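Local coordinates for 2-oxoglutarate-dependent dioxygenase DAO (Oryza sativa subsp. indica, PDB 6KUN), which probably catalyses the iron- and 2-oxoglutarate-dependent oxidation of the auxin indole-3-acetic acid to inactive 2-oxoindole-3-acetic acid, at residues I7-A12 and A132-A137; Q46-A51 and R114-A119; R123-I128 and S145-P150. One frame throughout, in Å; residues are numbered along the deposited sequence.

From the N terminus, the chain leaves strand 6-8 through I7-A12, which A132-A137 meets 120 residues later, closing the wide loop of contact 1. Within that loop, Q46-A51 of helix 43-57 meets R114-A119, so contact 2 is nested inside contact 1. Helix 111-138 then runs on to R123-I128, where contact 3 opens. Contact 3 closes at S145-P150, after the helix has ended, and therefore crosses contact 1 and follows contact 2 in series. All three use helix 111-138. They join it to the turn after strand 6-8, to helix 43-57 and to the loop entering strand 151-158. F146 packs on A132 and A136, which brings contacts 1 and 3 together.

Contact 1. Residues I7-A12 and A132-A137; sequences IDLRLA and AGKVAA
The carbonyl groups of L9 and A12 are the flat groups that K134 meets, and no aromatic ring takes part. K134 CE lies close to L9 O at 3.0 Å, a short carbon-oxygen approach. K134 CE is also 3.8 Å from A12 O. The other flat group is the D8 carboxylate, which stays within its own segment. D8 OD1 accepts from L11 N at 2.9 Å, on the anti side and 35° out of the carboxylate plane. This bond to the nitrogen three residues on makes an Asx motif.

K134 points from the helix toward the turn. Its chain is extended as far as CE, and the methylenes do the touching. K134 CD packs on L9 CD2 at 3.6 Å, with the two side chains slanting across each other. A12 adds its CB at 4.5 Å from K134 CD. A bend at the last torsion (chi4 46°) turns the ammonium group aside, and K134 NZ stays 4.0 Å from L9 O. NZ instead forms a salt bridge with D130, one turn back on the same helix. With an alanine here, D130 would probably lose this charged mate and a gap would open beside L9 and A12.

L9 has further neighbours on the helix, L127, D130 and V131, and it touches V36 on strand 33-37. It thus lies between the helix and the sheet. The turn is also held by D8 O, which accepts from A12 N. This turn ends the edge strand 6-8 and sets it beside the long helix 111-138, in a jelly-roll enzyme of the iron/ascorbate-dependent oxidoreductase family.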
ATOM      1  N   ILE B   7     -14.756   3.576  12.929  1.00 22.46           N
ATOM      2  CA  ILE B   7     -16.160   3.848  12.655  1.00 24.29           C
ATOM      3  C   ILE B   7     -16.445   3.483  11.212  1.00 33.54           C
ATOM      4  O   ILE B   7     -15.750   3.950  10.303  1.00 27.20           O
ATOM      5  CB  ILE B   7     -16.508   5.339  12.907  1.00 21.37           C
ATOM      6  CG1 ILE B   7     -16.232   5.730  14.364  1.00 30.53           C
ATOM      7  CG2 ILE B   7     -17.972   5.638  12.533  1.00 26.41           C
ATOM      8  CD1 ILE B   7     -17.028   4.921  15.378  1.00 33.66           C
ATOM      9  N   ASP B   8     -17.473   2.686  10.994  1.00 23.94           N
ATOM     10  CA  ASP B   8     -17.882   2.343   9.631  1.00 30.86           C
ATOM     11  C   ASP B   8     -18.996   3.289   9.194  1.00 29.99           C
ATOM     12  O   ASP B   8     -20.094   3.276   9.768  1.00 29.82           O
ATOM     13  CB  ASP B   8     -18.330   0.881   9.532  1.00 40.99           C
ATOM     14  CG  ASP B   8     -18.703   0.489   8.120  1.00 44.40           C
ATOM     15  OD1 ASP B   8     -19.548   1.167   7.512  1.00 37.73           O
ATOM     16  OD2 ASP B   8     -18.136  -0.492   7.603  1.00 58.35           O
ATOM     17  N   LEU B   9     -18.706   4.110   8.182  1.00 21.78           N
ATOM     18  CA  LEU B   9     -19.576   5.216   7.818  1.00 31.24           C
ATOM     19  C   LEU B   9     -20.825   4.729   7.107  1.00 33.13           C
ATOM     20  O   LEU B   9     -21.871   5.385   7.176  1.00 33.89           O
ATOM     21  CB  LEU B   9     -18.858   6.191   6.882  1.00 32.55           C
ATOM     22  CG  LEU B   9     -17.762   7.083   7.443  1.00 38.29           C
ATOM     23  CD1 LEU B   9     -17.172   8.004   6.347  1.00 37.50           C
ATOM     24  CD2 LEU B   9     -18.338   7.896   8.554  1.00 27.99           C
ATOM     25  N   ARG B  10     -20.732   3.612   6.368  1.00 36.08           N
ATOM     26  CA  ARG B  10     -21.937   3.057   5.759  1.00 33.72           C
ATOM     27  C   ARG B  10     -22.883   2.577   6.858  1.00 36.31           C
ATOM     28  O   ARG B  10     -24.101   2.751   6.776  1.00 33.21           O
ATOM     29  CB  ARG B  10     -21.571   1.932   4.792  1.00 40.09           C
ATOM     30  CG  ARG B  10     -20.278   2.182   4.007  1.00 66.86           C
ATOM     31  CD  ARG B  10     -19.868   1.044   3.044  1.00 80.03           C
ATOM     32  NE  ARG B  10     -19.009   0.040   3.682  1.00 73.33           N
ATOM     33  CZ  ARG B  10     -17.916  -0.499   3.129  1.00 74.18           C
ATOM     34  NH1 ARG B  10     -17.501  -0.120   1.914  1.00 75.06           N
ATOM     35  NH2 ARG B  10     -17.214  -1.392   3.810  1.00 57.27           N
ATOM     36  N   LEU B  11     -22.327   1.988   7.915  1.00 37.07           N
ATOM     37  CA  LEU B  11     -23.141   1.480   9.020  1.00 39.61           C
ATOM     38  C   LEU B  11     -23.810   2.626   9.787  1.00 37.78           C
ATOM     39  O   LEU B  11     -25.050   2.682   9.877  1.00 45.82           O
ATOM     40  CB  LEU B  11     -22.244   0.616   9.916  1.00 37.37           C
ATOM     41  CG  LEU B  11     -22.826   0.078  11.225  1.00 44.48           C
ATOM     42  CD1 LEU B  11     -23.990  -0.838  10.903  1.00 46.18           C
ATOM     43  CD2 LEU B  11     -21.779  -0.640  12.056  1.00 35.25           C
ATOM     44  N   ALA B  12     -23.011   3.605  10.257  1.00 32.77           N
ATOM     45  CA  ALA B  12     -23.541   4.731  11.029  1.00 40.13           C
ATOM     46  C   ALA B  12     -24.717   5.408  10.336  1.00 39.00           C
ATOM     47  O   ALA B  12     -24.739   5.582   9.123  1.00 47.12           O
ATOM     48  CB  ALA B  12     -22.428   5.775  11.238  1.00 48.93           C
ATOM     49  N   ALA B 132     -18.652  15.166   8.468  1.00 21.87           N
ATOM     50  CA  ALA B 132     -19.211  16.264   9.269  1.00 21.72           C
ATOM     51  C   ALA B 132     -20.702  16.072   9.532  1.00 29.25           C
ATOM     52  O   ALA B 132     -21.171  16.247  10.658  1.00 22.41           O
ATOM     53  CB  ALA B 132     -18.959  17.608   8.596  1.00 13.70           C
ATOM     54  N   GLY B 133     -21.465  15.710   8.489  1.00 27.10           N
ATOM     55  CA  GLY B 133     -22.899  15.499   8.658  1.00 23.88           C
ATOM     56  C   GLY B 133     -23.229  14.434   9.682  1.00 27.83           C
ATOM     57  O   GLY B 133     -24.169  14.581  10.474  1.00 28.17           O
ATOM     58  N   LYS B 134     -22.473  13.332   9.670  1.00 22.36           N
ATOM     59  CA  LYS B 134     -22.704  12.255  10.622  1.00 27.72           C
ATOM     60  C   LYS B 134     -22.334  12.677  12.034  1.00 27.66           C
ATOM     61  O   LYS B 134     -23.053  12.346  12.982  1.00 24.28           O
ATOM     62  CB  LYS B 134     -21.936  10.993  10.196  1.00 25.70           C
ATOM     63  CG  LYS B 134     -22.547  10.379   8.937  1.00 30.69           C
ATOM     64  CD  LYS B 134     -21.732   9.209   8.428  1.00 49.23           C
ATOM     65  CE  LYS B 134     -22.564   8.297   7.512  1.00 47.00           C
ATOM     66  NZ  LYS B 134     -23.370   9.033   6.500  1.00 45.03           N
ATOM     67  N   VAL B 135     -21.254  13.436  12.198  1.00 23.64           N
ATOM     68  CA  VAL B 135     -20.916  13.979  13.516  1.00 22.40           C
ATOM     69  C   VAL B 135     -22.043  14.871  14.026  1.00 25.51           C
ATOM     70  O   VAL B 135     -22.520  14.712  15.159  1.00 27.03           O
ATOM     71  CB  VAL B 135     -19.570  14.730  13.467  1.00 23.60           C
ATOM     72  CG1 VAL B 135     -19.349  15.537  14.745  1.00 28.43           C
ATOM     73  CG2 VAL B 135     -18.460  13.736  13.314  1.00 20.47           C
ATOM     74  N   ALA B 136     -22.507  15.806  13.184  1.00 22.92           N
ATOM     75  CA  ALA B 136     -23.655  16.650  13.543  1.00 24.59           C
ATOM     76  C   ALA B 136     -24.901  15.840  13.917  1.00 34.12           C
ATOM     77  O   ALA B 136     -25.616  16.183  14.871  1.00 27.35           O
ATOM     78  CB  ALA B 136     -23.962  17.595  12.378  1.00 23.12           C
ATOM     79  N   ALA B 137     -25.189  14.772  13.177  1.00 27.06           N
ATOM     80  CA  ALA B 137     -26.344  13.952  13.512  1.00 37.23           C
ATOM     81  C   ALA B 137     -26.154  13.230  14.844  1.00 34.18           C
ATOM     82  O   ALA B 137     -27.131  12.996  15.563  1.00 38.44           O
ATOM     83  CB  ALA B 137     -26.625  12.946  12.393  1.00 32.52           C
TER

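Contact 2. Residues Q46-A51 and R114-A119; sequences QAEMKA and RETVKA
T116 puts its methyl group against the backbone of helix 43-57, between E48 and M49. T116 CG2 is 3.6 Å from M49 CA and 3.7 Å from E48 C. The torsion responsible holds CG2 anti to the backbone N of T116, while OG1 stands beside that nitrogen. The hydroxyl can then bond H112 O, one turn back on its own helix. T116 thus presents carbon to the neighbouring helix and keeps its polar atom on its own.

M49 carries the rest of the contact. CG is anti to the backbone N (chi1 180°), and the chain bends at chi2. The M49 side chain slants across that of T116, with M49 SD 3.9 Å from T116 CG2. M49 SD also comes within 4.2 Å of V117 CA. The terminal M49 CE then meets V117 CG2 at 4.2 Å, an apolar contact. E48 is exposed and contributes less. E48 CB is 4.1 Å from T116 CG2. No hydrogen bond crosses between the segments.

The two helix segments approach to 9.3 Å between axes and cross at -123°. Such a steep angle keeps the contact local, around M49 and T116, whose CA atoms are 6.0 Å apart. M49 reaches on to Y120 of helix 111-138 and to F153 and M155 of strand 151-158, which places it between the two helices and the main sheet. V117 touches C104 of helix 97-106. Helix 111-138 therefore packs on helix 97-106 as well as on helix 43-57.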
ATOM      1  N   GLN B  46      -7.257   5.261  -4.755  1.00 18.04           N
ATOM      2  CA  GLN B  46      -6.247   5.451  -3.719  1.00 13.17           C
ATOM      3  C   GLN B  46      -4.867   5.061  -4.220  1.00 20.01           C
ATOM      4  O   GLN B  46      -3.870   5.703  -3.868  1.00 26.15           O
ATOM      5  CB  GLN B  46      -6.607   4.618  -2.490  1.00 19.64           C
ATOM      6  CG  GLN B  46      -7.840   5.089  -1.792  1.00 22.60           C
ATOM      7  CD  GLN B  46      -8.146   4.197  -0.649  1.00 35.89           C
ATOM      8  OE1 GLN B  46      -7.309   4.027   0.235  1.00 39.14           O
ATOM      9  NE2 GLN B  46      -9.315   3.578  -0.670  1.00 41.57           N
ATOM     10  N   ALA B  47      -4.777   3.988  -5.006  1.00 24.86           N
ATOM     11  CA  ALA B  47      -3.475   3.564  -5.517  1.00 20.32           C
ATOM     12  C   ALA B  47      -2.934   4.577  -6.525  1.00 22.32           C
ATOM     13  O   ALA B  47      -1.743   4.904  -6.545  1.00 20.68           O
ATOM     14  CB  ALA B  47      -3.592   2.182  -6.183  1.00 30.74           C
ATOM     15  N   GLU B  48      -3.794   5.064  -7.382  1.00 18.73           N
ATOM     16  CA  GLU B  48      -3.341   6.037  -8.377  1.00 23.41           C
ATOM     17  C   GLU B  48      -2.882   7.333  -7.705  1.00 22.36           C
ATOM     18  O   GLU B  48      -1.909   7.963  -8.154  1.00 20.27           O
ATOM     19  CB  GLU B  48      -4.475   6.307  -9.369  1.00 28.27           C
ATOM     20  CG  GLU B  48      -4.928   5.062 -10.091  1.00 40.11           C
ATOM     21  CD  GLU B  48      -6.175   5.273 -10.910  1.00 60.55           C
ATOM     22  OE1 GLU B  48      -6.635   6.428 -11.004  1.00 58.92           O
ATOM     23  OE2 GLU B  48      -6.698   4.274 -11.454  1.00 74.61           O
ATOM     24  N   MET B  49      -3.552   7.728  -6.617  1.00 20.79           N
ATOM     25  CA  MET B  49      -3.181   8.954  -5.920  1.00 19.62           C
ATOM     26  C   MET B  49      -1.857   8.796  -5.181  1.00 24.90           C
ATOM     27  O   MET B  49      -1.046   9.727  -5.134  1.00 16.68           O
ATOM     28  CB  MET B  49      -4.281   9.345  -4.939  1.00 19.10           C
ATOM     29  CG  MET B  49      -3.978  10.591  -4.172  1.00 18.69           C
ATOM     30  SD  MET B  49      -3.889  11.953  -5.350  1.00 18.82           S
ATOM     31  CE  MET B  49      -3.725  13.316  -4.195  1.00 24.91           C
ATOM     32  N   LYS B  50      -1.620   7.635  -4.572  1.00 23.72           N
ATOM     33  CA  LYS B  50      -0.332   7.419  -3.908  1.00 29.39           C
ATOM     34  C   LYS B  50       0.823   7.616  -4.884  1.00 26.36           C
ATOM     35  O   LYS B  50       1.827   8.254  -4.548  1.00 30.36           O
ATOM     36  CB  LYS B  50      -0.284   6.004  -3.301  1.00 28.68           C
ATOM     37  CG  LYS B  50       0.970   5.732  -2.497  1.00 50.68           C
ATOM     38  CD  LYS B  50       1.102   4.258  -2.094  1.00 67.56           C
ATOM     39  CE  LYS B  50       0.012   3.808  -1.127  1.00 62.53           C
ATOM     40  NZ  LYS B  50      -0.138   2.318  -1.119  1.00 66.57           N
ATOM     41  N   ALA B  51       0.677   7.113  -6.108  1.00 22.70           N
ATOM     42  CA  ALA B  51       1.700   7.294  -7.135  1.00 23.57           C
ATOM     43  C   ALA B  51       1.784   8.752  -7.590  1.00 22.49           C
ATOM     44  O   ALA B  51       2.875   9.311  -7.724  1.00 26.86           O
ATOM     45  CB  ALA B  51       1.394   6.392  -8.322  1.00 25.28           C
ATOM     46  N   ARG B 114      -2.472  15.418 -12.868  1.00 13.39           N
ATOM     47  CA  ARG B 114      -3.434  16.485 -12.618  1.00 16.72           C
ATOM     48  C   ARG B 114      -4.849  15.950 -12.449  1.00 16.90           C
ATOM     49  O   ARG B 114      -5.574  16.371 -11.550  1.00 16.08           O
ATOM     50  CB  ARG B 114      -3.371  17.517 -13.773  1.00 21.21           C
ATOM     51  CG  ARG B 114      -1.942  18.139 -13.966  1.00 24.27           C
ATOM     52  CD  ARG B 114      -1.807  18.995 -15.260  1.00 24.40           C
ATOM     53  NE  ARG B 114      -3.104  19.497 -15.687  1.00 29.13           N
ATOM     54  CZ  ARG B 114      -3.645  19.338 -16.889  1.00 33.32           C
ATOM     55  NH1 ARG B 114      -2.985  18.715 -17.862  1.00 47.68           N
ATOM     56  NH2 ARG B 114      -4.851  19.836 -17.124  1.00 38.57           N
ATOM     57  N   GLU B 115      -5.263  15.036 -13.316  1.00 18.83           N
ATOM     58  CA  GLU B 115      -6.591  14.467 -13.240  1.00 16.97           C
ATOM     59  C   GLU B 115      -6.779  13.666 -11.954  1.00 15.40           C
ATOM     60  O   GLU B 115      -7.874  13.687 -11.376  1.00 18.66           O
ATOM     61  CB  GLU B 115      -6.860  13.537 -14.438  1.00 42.12           C
ATOM     62  CG  GLU B 115      -8.240  12.832 -14.370  1.00 84.05           C
ATOM     63  CD  GLU B 115      -8.502  11.802 -15.485  1.00110.29           C
ATOM     64  OE1 GLU B 115      -7.621  11.600 -16.355  1.00121.20           O
ATOM     65  OE2 GLU B 115      -9.601  11.192 -15.480  1.00101.48           O
ATOM     66  N   THR B 116      -5.746  12.914 -11.534  1.00 16.59           N
ATOM     67  CA  THR B 116      -5.849  12.085 -10.343  1.00 20.79           C
ATOM     68  C   THR B 116      -5.975  12.956  -9.105  1.00 20.41           C
ATOM     69  O   THR B 116      -6.825  12.718  -8.252  1.00 16.28           O
ATOM     70  CB  THR B 116      -4.623  11.166 -10.189  1.00 23.31           C
ATOM     71  OG1 THR B 116      -4.544  10.238 -11.266  1.00 20.07           O
ATOM     72  CG2 THR B 116      -4.679  10.374  -8.855  1.00 18.62           C
ATOM     73  N   VAL B 117      -5.168  14.007  -9.044  1.00 16.21           N
ATOM     74  CA  VAL B 117      -5.230  14.930  -7.929  1.00 14.40           C
ATOM     75  C   VAL B 117      -6.605  15.578  -7.872  1.00 22.44           C
ATOM     76  O   VAL B 117      -7.211  15.709  -6.798  1.00 15.33           O
ATOM     77  CB  VAL B 117      -4.115  15.982  -8.019  1.00 19.43           C
ATOM     78  CG1 VAL B 117      -4.341  17.093  -6.958  1.00 20.24           C
ATOM     79  CG2 VAL B 117      -2.788  15.352  -7.804  1.00 13.78           C
ATOM     80  N   LYS B 118      -7.128  15.960  -9.025  1.00 17.54           N
ATOM     81  CA  LYS B 118      -8.444  16.576  -9.070  1.00 17.96           C
ATOM     82  C   LYS B 118      -9.492  15.629  -8.519  1.00 17.22           C
ATOM     83  O   LYS B 118     -10.326  16.032  -7.688  1.00 19.51           O
ATOM     84  CB  LYS B 118      -8.771  16.978 -10.504  1.00 21.95           C
ATOM     85  CG  LYS B 118     -10.082  17.703 -10.681  1.00 27.52           C
ATOM     86  CD  LYS B 118     -10.228  18.222 -12.128  1.00 35.64           C
ATOM     87  CE  LYS B 118     -11.533  18.991 -12.282  1.00 40.74           C
ATOM     88  NZ  LYS B 118     -11.415  20.098 -13.256  1.00 49.99           N
ATOM     89  N   ALA B 119      -9.482  14.371  -8.975  1.00 19.80           N
ATOM     90  CA  ALA B 119     -10.494  13.419  -8.538  1.00 15.87           C
ATOM     91  C   ALA B 119     -10.391  13.166  -7.043  1.00 24.42           C
ATOM     92  O   ALA B 119     -11.412  13.137  -6.338  1.00 17.97           O
ATOM     93  CB  ALA B 119     -10.364  12.106  -9.332  1.00 24.33           C
TER

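Contact 3. Residues R123-I128 and S145-P150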
ATOM      1  N   ARG B 123     -13.101  13.867  -4.175  1.00 20.93           N
ATOM      2  CA  ARG B 123     -13.614  12.761  -3.385  1.00 20.07           C
ATOM      3  C   ARG B 123     -13.381  12.989  -1.894  1.00 21.09           C
ATOM      4  O   ARG B 123     -14.253  12.687  -1.051  1.00 22.50           O
ATOM      5  CB  ARG B 123     -12.989  11.438  -3.826  1.00 28.51           C
ATOM      6  CG  ARG B 123     -13.269  11.078  -5.264  1.00 51.30           C
ATOM      7  CD  ARG B 123     -14.736  10.960  -5.499  1.00 60.50           C
ATOM      8  NE  ARG B 123     -15.306   9.966  -4.605  1.00 58.47           N
ATOM      9  CZ  ARG B 123     -15.352   8.672  -4.880  1.00 53.62           C
ATOM     10  NH1 ARG B 123     -14.871   8.221  -6.038  1.00 27.73           N
ATOM     11  NH2 ARG B 123     -15.886   7.835  -4.000  1.00 53.29           N
ATOM     12  N   MET B 124     -12.221  13.525  -1.547  1.00 16.96           N
ATOM     13  CA  MET B 124     -11.966  13.847  -0.155  1.00 15.74           C
ATOM     14  C   MET B 124     -12.898  14.932   0.354  1.00 24.90           C
ATOM     15  O   MET B 124     -13.293  14.923   1.537  1.00 17.00           O
ATOM     16  CB  MET B 124     -10.525  14.302   0.010  1.00 19.33           C
ATOM     17  CG  MET B 124      -9.511  13.239  -0.166  1.00 36.94           C
ATOM     18  SD  MET B 124      -8.815  12.799   1.416  1.00 65.58           S
ATOM     19  CE  MET B 124      -7.495  13.965   1.510  1.00 48.81           C
ATOM     20  N   HIS B 125     -13.268  15.873  -0.508  1.00 21.14           N
ATOM     21  CA  HIS B 125     -14.227  16.878  -0.074  1.00 16.44           C
ATOM     22  C   HIS B 125     -15.573  16.234   0.284  1.00 17.42           C
ATOM     23  O   HIS B 125     -16.155  16.523   1.331  1.00 19.73           O
ATOM     24  CB  HIS B 125     -14.419  17.932  -1.142  1.00 22.40           C
ATOM     25  CG  HIS B 125     -15.426  18.956  -0.750  1.00 24.04           C
ATOM     26  ND1 HIS B 125     -16.632  19.104  -1.391  1.00 20.35           N
ATOM     27  CD2 HIS B 125     -15.432  19.834   0.272  1.00 19.63           C
ATOM     28  CE1 HIS B 125     -17.325  20.041  -0.787  1.00 20.32           C
ATOM     29  NE2 HIS B 125     -16.603  20.517   0.204  1.00 21.50           N
ATOM     30  N   SER B 126     -16.094  15.374  -0.604  1.00 19.34           N
ATOM     31  CA  SER B 126     -17.346  14.676  -0.332  1.00 21.82           C
ATOM     32  C   SER B 126     -17.252  13.865   0.960  1.00 22.18           C
ATOM     33  O   SER B 126     -18.211  13.817   1.746  1.00 20.32           O
ATOM     34  CB  SER B 126     -17.691  13.743  -1.499  1.00 28.24           C
ATOM     35  OG  SER B 126     -17.994  14.469  -2.675  1.00 36.81           O
ATOM     36  N   LEU B 127     -16.097  13.240   1.191  1.00 19.19           N
ATOM     37  CA  LEU B 127     -15.911  12.448   2.393  1.00 22.74           C
ATOM     38  C   LEU B 127     -16.025  13.327   3.625  1.00 23.63           C
ATOM     39  O   LEU B 127     -16.767  13.003   4.547  1.00 15.95           O
ATOM     40  CB  LEU B 127     -14.589  11.700   2.343  1.00 19.44           C
ATOM     41  CG  LEU B 127     -14.201  10.849   3.549  1.00 20.35           C
ATOM     42  CD1 LEU B 127     -15.284   9.826   3.887  1.00 21.14           C
ATOM     43  CD2 LEU B 127     -12.875  10.165   3.290  1.00 24.58           C
ATOM     44  N   ILE B 128     -15.332  14.461   3.659  1.00 20.15           N
ATOM     45  CA  ILE B 128     -15.281  15.222   4.904  1.00 18.52           C
ATOM     46  C   ILE B 128     -16.641  15.862   5.163  1.00 15.44           C
ATOM     47  O   ILE B 128     -17.040  16.007   6.314  1.00 15.96           O
ATOM     48  CB  ILE B 128     -14.131  16.233   4.863  1.00 18.57           C
ATOM     49  CG1 ILE B 128     -13.673  16.732   6.235  1.00 17.59           C
ATOM     50  CG2 ILE B 128     -14.493  17.416   3.957  1.00 19.97           C
ATOM     51  CD1 ILE B 128     -14.067  15.924   7.426  1.00 54.80           C
ATOM     52  N   SER B 145     -25.849  21.844   6.711  1.00 45.97           N
ATOM     53  CA  SER B 145     -25.137  21.622   5.461  1.00 49.08           C
ATOM     54  C   SER B 145     -23.716  22.147   5.607  1.00 47.34           C
ATOM     55  O   SER B 145     -23.508  23.324   5.919  1.00 44.25           O
ATOM     56  CB  SER B 145     -25.824  22.311   4.284  1.00 60.57           C
ATOM     57  OG  SER B 145     -25.048  22.141   3.105  1.00 69.35           O
ATOM     58  N   PHE B 146     -22.748  21.270   5.384  1.00 34.86           N
ATOM     59  CA  PHE B 146     -21.330  21.599   5.392  1.00 25.99           C
ATOM     60  C   PHE B 146     -20.756  21.711   3.980  1.00 26.97           C
ATOM     61  O   PHE B 146     -19.573  22.066   3.806  1.00 27.11           O
ATOM     62  CB  PHE B 146     -20.576  20.516   6.167  1.00 21.42           C
ATOM     63  CG  PHE B 146     -20.897  20.460   7.630  1.00 17.69           C
ATOM     64  CD1 PHE B 146     -20.272  21.295   8.520  1.00 21.18           C
ATOM     65  CD2 PHE B 146     -21.811  19.522   8.118  1.00 19.43           C
ATOM     66  CE1 PHE B 146     -20.540  21.200   9.909  1.00 24.48           C
ATOM     67  CE2 PHE B 146     -22.092  19.448   9.502  1.00 26.72           C
ATOM     68  CZ  PHE B 146     -21.445  20.293  10.376  1.00 23.48           C
ATOM     69  N   GLN B 147     -21.581  21.464   2.965  1.00 25.99           N
ATOM     70  CA  GLN B 147     -21.102  21.400   1.585  1.00 31.50           C
ATOM     71  C   GLN B 147     -20.282  22.627   1.174  1.00 24.17           C
ATOM     72  O   GLN B 147     -19.357  22.503   0.362  1.00 28.08           O
ATOM     73  CB  GLN B 147     -22.305  21.220   0.652  1.00 36.98           C
ATOM     74  CG  GLN B 147     -21.951  21.097  -0.808  1.00 62.66           C
ATOM     75  CD  GLN B 147     -21.074  19.895  -1.099  1.00 71.33           C
ATOM     76  OE1 GLN B 147     -21.087  18.904  -0.374  1.00 68.64           O
ATOM     77  NE2 GLN B 147     -20.295  19.986  -2.173  1.00 68.04           N
ATOM     78  N   ASP B 148     -20.575  23.812   1.712  1.00 22.69           N
ATOM     79  CA  ASP B 148     -19.919  25.004   1.184  1.00 26.11           C
ATOM     80  C   ASP B 148     -18.940  25.632   2.170  1.00 22.24           C
ATOM     81  O   ASP B 148     -18.412  26.727   1.926  1.00 28.60           O
ATOM     82  CB  ASP B 148     -20.965  26.030   0.747  1.00 40.72           C
ATOM     83  CG  ASP B 148     -21.530  26.809   1.903  1.00 59.90           C
ATOM     84  OD1 ASP B 148     -21.802  26.219   2.962  1.00 63.47           O
ATOM     85  OD2 ASP B 148     -21.699  28.036   1.740  1.00 87.81           O
ATOM     86  N   TRP B 149     -18.689  24.972   3.298  1.00 19.57           N
ATOM     87  CA  TRP B 149     -17.661  25.444   4.204  1.00 19.36           C
ATOM     88  C   TRP B 149     -16.306  25.428   3.484  1.00 16.81           C
ATOM     89  O   TRP B 149     -15.933  24.400   2.906  1.00 23.83           O
ATOM     90  CB  TRP B 149     -17.599  24.557   5.446  1.00 26.59           C
ATOM     91  CG  TRP B 149     -18.706  24.720   6.443  1.00 20.21           C
ATOM     92  CD1 TRP B 149     -20.012  25.039   6.203  1.00 22.39           C
ATOM     93  CD2 TRP B 149     -18.588  24.512   7.862  1.00 14.91           C
ATOM     94  NE1 TRP B 149     -20.714  25.070   7.400  1.00 21.63           N
ATOM     95  CE2 TRP B 149     -19.851  24.779   8.431  1.00 21.11           C
ATOM     96  CE3 TRP B 149     -17.517  24.203   8.710  1.00 16.84           C
ATOM     97  CZ2 TRP B 149     -20.082  24.681   9.790  1.00 25.50           C
ATOM     98  CZ3 TRP B 149     -17.760  24.129  10.072  1.00 16.11           C
ATOM     99  CH2 TRP B 149     -19.021  24.353  10.589  1.00 27.53           C
ATOM    100  N   PRO B 150     -15.523  26.501   3.565  1.00 20.48           N
ATOM    101  CA  PRO B 150     -14.159  26.458   3.031  1.00 20.82           C
ATOM    102  C   PRO B 150     -13.337  25.295   3.568  1.00 21.58           C
ATOM    103  O   PRO B 150     -13.440  24.907   4.742  1.00 18.95           O
ATOM    104  CB  PRO B 150     -13.581  27.812   3.450  1.00 25.68           C
ATOM    105  CG  PRO B 150     -14.779  28.727   3.374  1.00 23.78           C
ATOM    106  CD  PRO B 150     -15.884  27.864   4.003  1.00 26.71           C
TER
HETATM  107  O   HOH W   1     -17.204  21.869   2.638  1.00 24.15           O
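H125 and Q147 meet at the edge of the imidazole ring. H125 CE1 is 3.3 Å from Q147 NE2, which lies near the ring plane. The amide plane is turned 77° from the ring, and the two side chains cross at about a right angle. Q147 O is also at the ring edge, in plane, 3.4 Å from H125 CE1.

The imidazole gets there because CG is anti to the backbone N (chi1 178°), which carries the ring away from the helix toward the loop. Q147 starts out pointing away from the helix. A bend at chi2 (61°) brings its amide back to the histidine.

A water joins the two segments next. The water is hydrogen-bonded to H125 NE2 at 2.8 Å. The same water can donate to F146 O at 2.6 Å and to W149 O at 2.8 Å, though the acceptors around it outnumber its protons. Those two carbonyls belong to the first and last residues of a type I beta turn, F146 to W149. The turn is closed by W149 N bonding to F146 O at 3.1 Å. It lies in the loop that leaves helix 111-138 and enters strand 151-158, a strand of the main sheet of the jelly-roll enzyme.

Further out, the rings of the turn point into the protein. F146 CD1 sits 3.5 Å above the plane of the W149 indole, over its centre. F146 lies on A132 and A136 of the helix. H125 rests on A95, and Q147 touches V129. F146 and W149 both meet the ring of F178, W149 edge-to-face.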